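Local coordinates for protein ATP-dependent Clp endopeptidase (Clostridium difficile, PDB 3FES) that probably serves as the substrate- or adaptor-binding amino-terminal domain of ClpC, an ATP-dependent chaperone that unfolds proteins for degradation by the Clp protease, at residues Leu26-Asn29 with Glu34-Leu37; Leu38-Glu43 with Glu108-Ala113. One frame throughout, in Å; residues are numbered along the deposited sequence. Where two conformers were deposited one is given.

Contact 1. Residues Leu26-Asn29 with Glu34-Leu37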
loop_
_atom_site.group_PDB
_atom_site.type_symbol
_atom_site.label_atom_id
_atom_site.label_comp_id
_atom_site.label_asym_id
_atom_site.label_seq_id
_atom_site.Cartn_x
_atom_site.Cartn_y
_atom_site.Cartn_z
ATOM N N LEU A 26 15.053 -3.435 -3.651
ATOM C CA LEU A 26 15.583 -3.791 -2.322
ATOM C C LEU A 26 16.099 -5.236 -2.217
ATOM O O LEU A 26 16.540 -5.669 -1.134
ATOM C CB LEU A 26 14.502 -3.554 -1.274
ATOM C CG LEU A 26 13.986 -2.116 -1.172
ATOM C CD1 LEU A 26 12.747 -2.091 -0.334
ATOM C CD2 LEU A 26 15.106 -1.138 -0.643
ATOM N N GLY A 27 16.076 -5.967 -3.331
ATOM C CA GLY A 27 16.441 -7.387 -3.349
ATOM C C GLY A 27 15.449 -8.255 -2.569
ATOM O O GLY A 27 15.837 -9.264 -1.954
ATOM N N HIS A 28 14.173 -7.871 -2.597
ATOM C CA HIS A 28 13.107 -8.632 -1.926
ATOM C C HIS A 28 12.320 -9.387 -2.994
ATOM O O HIS A 28 11.799 -8.760 -3.925
ATOM C CB HIS A 28 12.168 -7.680 -1.171
ATOM C CG HIS A 28 12.834 -6.944 -0.058
ATOM N ND1 HIS A 28 12.226 -5.909 0.622
ATOM C CD2 HIS A 28 14.077 -7.066 0.473
ATOM C CE1 HIS A 28 13.054 -5.448 1.546
ATOM N NE2 HIS A 28 14.187 -6.125 1.468
ATOM N N ASN A 29 12.199 -10.704 -2.892
ATOM C CA ASN A 29 11.488 -11.443 -3.950
ATOM C C ASN A 29 10.013 -11.697 -3.615
ATOM O O ASN A 29 9.286 -12.297 -4.384
ATOM C CB ASN A 29 12.212 -12.723 -4.357
ATOM C CG ASN A 29 12.556 -13.604 -3.180
ATOM O OD1 ASN A 29 11.881 -13.581 -2.150
ATOM N ND2 ASN A 29 13.641 -14.348 -3.309
ATOM N N GLU A 34 4.132 -3.923 3.153
ATOM C CA GLU A 34 5.011 -2.740 3.262
ATOM C C GLU A 34 5.374 -2.193 1.878
ATOM O O GLU A 34 5.513 -0.983 1.698
ATOM C CB GLU A 34 6.259 -3.038 4.119
ATOM C CG GLU A 34 7.278 -4.003 3.519
ATOM C CD GLU A 34 6.946 -5.508 3.657
ATOM O OE1 GLU A 34 5.801 -5.960 3.860
ATOM O OE2 GLU A 34 7.886 -6.279 3.539
ATOM N N HIS A 35 5.538 -3.086 0.912
ATOM C CA HIS A 35 5.853 -2.648 -0.432
ATOM C C HIS A 35 4.652 -2.021 -1.109
ATOM O O HIS A 35 4.815 -1.067 -1.854
ATOM C CB HIS A 35 6.324 -3.804 -1.285
ATOM C CG HIS A 35 7.463 -4.571 -0.695
ATOM N ND1 HIS A 35 8.741 -4.069 -0.603
ATOM C CD2 HIS A 35 7.508 -5.813 -0.172
ATOM C CE1 HIS A 35 9.530 -4.980 -0.065
ATOM N NE2 HIS A 35 8.808 -6.052 0.184
ATOM N N ILE A 36 3.463 -2.573 -0.877
ATOM C CA ILE A 36 2.234 -1.962 -1.391
ATOM C C ILE A 36 2.094 -0.550 -0.793
ATOM O O ILE A 36 1.755 0.406 -1.493
ATOM C CB ILE A 36 0.990 -2.823 -1.026
ATOM C CG1 ILE A 36 1.081 -4.230 -1.650
ATOM C CG2 ILE A 36 -0.316 -2.109 -1.473
ATOM C CD1 ILE A 36 -0.030 -5.153 -1.196
ATOM N N LEU A 37 2.333 -0.418 0.522
ATOM C CA LEU A 37 2.277 0.920 1.133
ATOM C C LEU A 37 3.254 1.918 0.477
ATOM O O LEU A 37 2.895 3.090 0.185
ATOM C CB LEU A 37 2.555 0.799 2.649
ATOM C CG LEU A 37 2.312 2.083 3.449
ATOM C CD1 LEU A 37 0.830 2.356 3.611
ATOM C CD2 LEU A 37 2.913 1.908 4.829
#
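His28 and His35 meet rim to rim, with neither ring over the face of the other: their centroids are 5.1 Å apart and their planes stand at 64°. The approach is made by His28 ND1, which lies 2.9 Å from His35 CE1, near the planes of both rings. That is very short for a carbon and a nitrogen, so which atom occupies this corner of the His35 ring is doubtful, and the absence of a polar partner for the buried His35 ND1 is open to the same doubt. The second ring nitrogen of His28, NE2, donates a hydrogen bond to Gly71 O, which restrains the ring's rotation.

Packing is tight on one face of His28, where Leu26 CB sits 3.6 Å above the ring centre. The covering of His35 is looser: Leu26 CD1 stays 4.3 Å from His35 CE1, and Glu34 CG lies 4.1 Å above the ring plane. Both histidines have CG anti to the carbonyl carbon (chi1 -64° for His28, -54° for His35), which swings the rings into the gap between loop and helix. On the solvent side, exposed Asn29 and partly exposed Gly27 do not touch 34-37. Gly27, with positive phi, closes helix 10-25 in a Schellman motif.

The side chains of both histidines touch Ala23 of helix 10-25, and Leu26 and His28 also pack on Ile66 of helix 59-70. Beyond them, Asn29 pairs through its backbone with Val81, leading into the small parallel sheet of strands 30-31 and 81-82.

Contact 2. Residues Leu38-Glu43 with Glu108-Ala113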
loop_
_atom_site.group_PDB
_atom_site.type_symbol
_atom_site.label_atom_id
_atom_site.label_comp_id
_atom_site.label_asym_id
_atom_site.label_seq_id
_atom_site.Cartn_x
_atom_site.Cartn_y
_atom_site.Cartn_z
ATOM N N LEU A 38 4.477 1.454 0.218
ATOM C CA LEU A 38 5.475 2.293 -0.431
ATOM C C LEU A 38 5.058 2.569 -1.875
ATOM O O LEU A 38 5.217 3.693 -2.377
ATOM C CB LEU A 38 6.850 1.612 -0.415
ATOM C CG LEU A 38 8.027 2.324 -1.102
ATOM C CD1 LEU A 38 8.203 3.786 -0.630
ATOM C CD2 LEU A 38 9.283 1.501 -0.898
ATOM N N GLY A 39 4.490 1.554 -2.522
ATOM C CA GLY A 39 3.964 1.744 -3.890
ATOM C C GLY A 39 2.869 2.822 -3.960
ATOM O O GLY A 39 2.824 3.627 -4.919
ATOM N N LEU A 40 1.956 2.805 -2.985
ATOM C CA LEU A 40 0.890 3.811 -2.871
ATOM C C LEU A 40 1.466 5.219 -2.706
ATOM O O LEU A 40 0.964 6.157 -3.325
ATOM C CB LEU A 40 -0.094 3.497 -1.725
ATOM C CG LEU A 40 -0.937 2.190 -1.882
ATOM C CD1 LEU A 40 -1.540 1.811 -0.504
ATOM C CD2 LEU A 40 -2.021 2.423 -2.983
ATOM N N LEU A 41 2.496 5.349 -1.868
ATOM C CA LEU A 41 3.143 6.656 -1.670
ATOM C C LEU A 41 3.828 7.128 -2.949
ATOM O O LEU A 41 3.640 8.279 -3.392
ATOM C CB LEU A 41 4.135 6.615 -0.499
ATOM C CG LEU A 41 4.675 8.017 -0.111
ATOM C CD1 LEU A 41 3.601 9.122 -0.068
ATOM C CD2 LEU A 41 5.330 7.945 1.224
ATOM N N ARG A 42 4.604 6.240 -3.544
ATOM C CA ARG A 42 5.353 6.573 -4.751
ATOM C C ARG A 42 4.437 6.949 -5.916
ATOM O O ARG A 42 4.843 7.703 -6.808
ATOM C CB ARG A 42 6.268 5.408 -5.133
ATOM C CG ARG A 42 7.482 5.260 -4.224
ATOM C CD ARG A 42 8.375 4.106 -4.676
ATOM N NE ARG A 42 8.994 4.438 -5.958
ATOM C CZ ARG A 42 9.332 3.560 -6.890
ATOM N NH1 ARG A 42 9.119 2.239 -6.709
ATOM N NH2 ARG A 42 9.889 4.019 -8.018
ATOM N N GLU A 43 3.206 6.428 -5.913
ATOM C CA GLU A 43 2.271 6.701 -7.007
ATOM C C GLU A 43 1.908 8.199 -7.073
ATOM O O GLU A 43 1.596 8.709 -8.149
ATOM C CB GLU A 43 1.059 5.762 -6.982
ATOM C CG GLU A 43 0.069 5.969 -8.155
ATOM C CD GLU A 43 -0.917 7.120 -7.928
ATOM O OE1 GLU A 43 -1.284 7.381 -6.760
ATOM O OE2 GLU A 43 -1.344 7.750 -8.925
ATOM N N GLU A 108 -7.349 4.454 -2.639
ATOM C CA GLU A 108 -7.995 4.622 -1.313
ATOM C C GLU A 108 -8.502 3.276 -0.764
ATOM O O GLU A 108 -8.434 2.994 0.460
ATOM C CB GLU A 108 -9.117 5.701 -1.374
ATOM C CG GLU A 108 -10.317 5.379 -2.290
ATOM C CD GLU A 108 -10.102 5.812 -3.722
ATOM O OE1 GLU A 108 -11.131 6.003 -4.422
ATOM O OE2 GLU A 108 -8.936 6.004 -4.143
ATOM N N HIS A 109 -9.015 2.444 -1.660
ATOM C CA HIS A 109 -9.499 1.109 -1.271
ATOM C C HIS A 109 -8.376 0.179 -0.840
ATOM O O HIS A 109 -8.538 -0.565 0.119
ATOM C CB HIS A 109 -10.395 0.466 -2.337
ATOM C CG HIS A 109 -11.503 1.362 -2.810
ATOM N ND1 HIS A 109 -12.638 1.626 -2.058
ATOM C CD2 HIS A 109 -11.606 2.115 -3.928
ATOM C CE1 HIS A 109 -13.410 2.471 -2.721
ATOM N NE2 HIS A 109 -12.817 2.767 -3.865
ATOM N N ILE A 110 -7.234 0.267 -1.513
ATOM C CA ILE A 110 -6.060 -0.524 -1.135
ATOM C C ILE A 110 -5.551 -0.069 0.231
ATOM O O ILE A 110 -5.279 -0.887 1.073
ATOM C CB ILE A 110 -4.974 -0.474 -2.204
ATOM C CG1 ILE A 110 -5.572 -0.989 -3.532
ATOM C CG2 ILE A 110 -3.715 -1.321 -1.762
ATOM C CD1 ILE A 110 -4.568 -0.919 -4.745
ATOM N N LEU A 111 -5.471 1.235 0.460
ATOM C CA LEU A 111 -4.995 1.700 1.774
ATOM C C LEU A 111 -6.011 1.336 2.881
ATOM O O LEU A 111 -5.625 0.929 3.981
ATOM C CB LEU A 111 -4.690 3.231 1.724
ATOM C CG LEU A 111 -4.097 3.796 3.041
ATOM C CD1 LEU A 111 -2.824 3.061 3.471
ATOM C CD2 LEU A 111 -3.833 5.344 2.866
ATOM N N LEU A 112 -7.307 1.450 2.592
ATOM C CA LEU A 112 -8.344 1.001 3.548
ATOM C C LEU A 112 -8.114 -0.471 3.969
ATOM O O LEU A 112 -8.257 -0.876 5.140
ATOM C CB LEU A 112 -9.699 1.068 2.865
ATOM C CG LEU A 112 -10.994 1.365 3.598
ATOM C CD1 LEU A 112 -10.805 2.356 4.742
ATOM C CD2 LEU A 112 -11.891 1.973 2.511
ATOM N N ALA A 113 -7.811 -1.271 2.958
ATOM C CA ALA A 113 -7.601 -2.709 3.145
ATOM C C ALA A 113 -6.338 -3.017 3.942
ATOM O O ALA A 113 -6.355 -3.923 4.796
ATOM C CB ALA A 113 -7.517 -3.368 1.731
#
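Leu40 packs against Ile110 and Leu111 in an apolar helix-to-helix contact at the heart of the largely helical Clp amino-terminal domain, joining helix 33-43 to helix 107-117. The two helices belong to the two separate Clp amino-terminal sequence ranges, so this contact ties one to the other. No hydrogen bond crosses it; the evidence is one of methyl contacts and of burial, since all three touching residues are buried. The backbones are nearest at Leu40 and Leu111, whose CA atoms are 7.8 Å apart.

Along Leu40, the approach tightens atom by atom. Leu40 CB points toward the facing helix but still stands 5.8 Å from Leu111 CB. Leu40 CG, anti to the carbonyl carbon (chi1 -65°), comes within 4.5 Å of Ile110 CG2. At the tip the branches divide the work. Leu40 CD2 lies 4.2 Å from Ile110 CB. Leu40 CD1 goes between the two facing residues, 4.0 Å from Ile110 CG2 and 4.1 Å from Leu111 CB. Ile110 offers CG2 because that methyl is anti to its own backbone N, leaving CG1 beside the N. The Leu40 and Ile110 side chains are inclined to each other, not laid end to end.

Helix 10-25, through Ala15, and helix 47-55, through Ala48, also touch Leu40; Ala48 and Val51 meet Leu111 as well. A bound magnesium ion lies about 8 Å from the Ile110 side chain. The leucine tip touches backbone as well as side chain: Leu40 CD1 is 4.1 Å from Leu111 N.

Both contacts use helix 33-43, and each is buried, but at different depths: the centre of contact 2 lies about 4 Å from the centre of the chain, that of contact 1 about 10 Å. Their chemistry differs too. Contact 1 is local, bringing two imidazole rims together with a nitrogen at the closest approach; contact 2 joins segments 65 residues apart mainly by aliphatic side chains, with no hydrogen bond between the segments. They also touch each other: Ile36 CG2 lies 3.5 Å from Ile110 CG2, and Leu37 CD1 3.7 Å from Leu111 CD1. Glu34-Leu37 and Glu108-Leu111 share the sequence Glu-His-Ile-Leu, so like residues meet, consistent with an internal repeat.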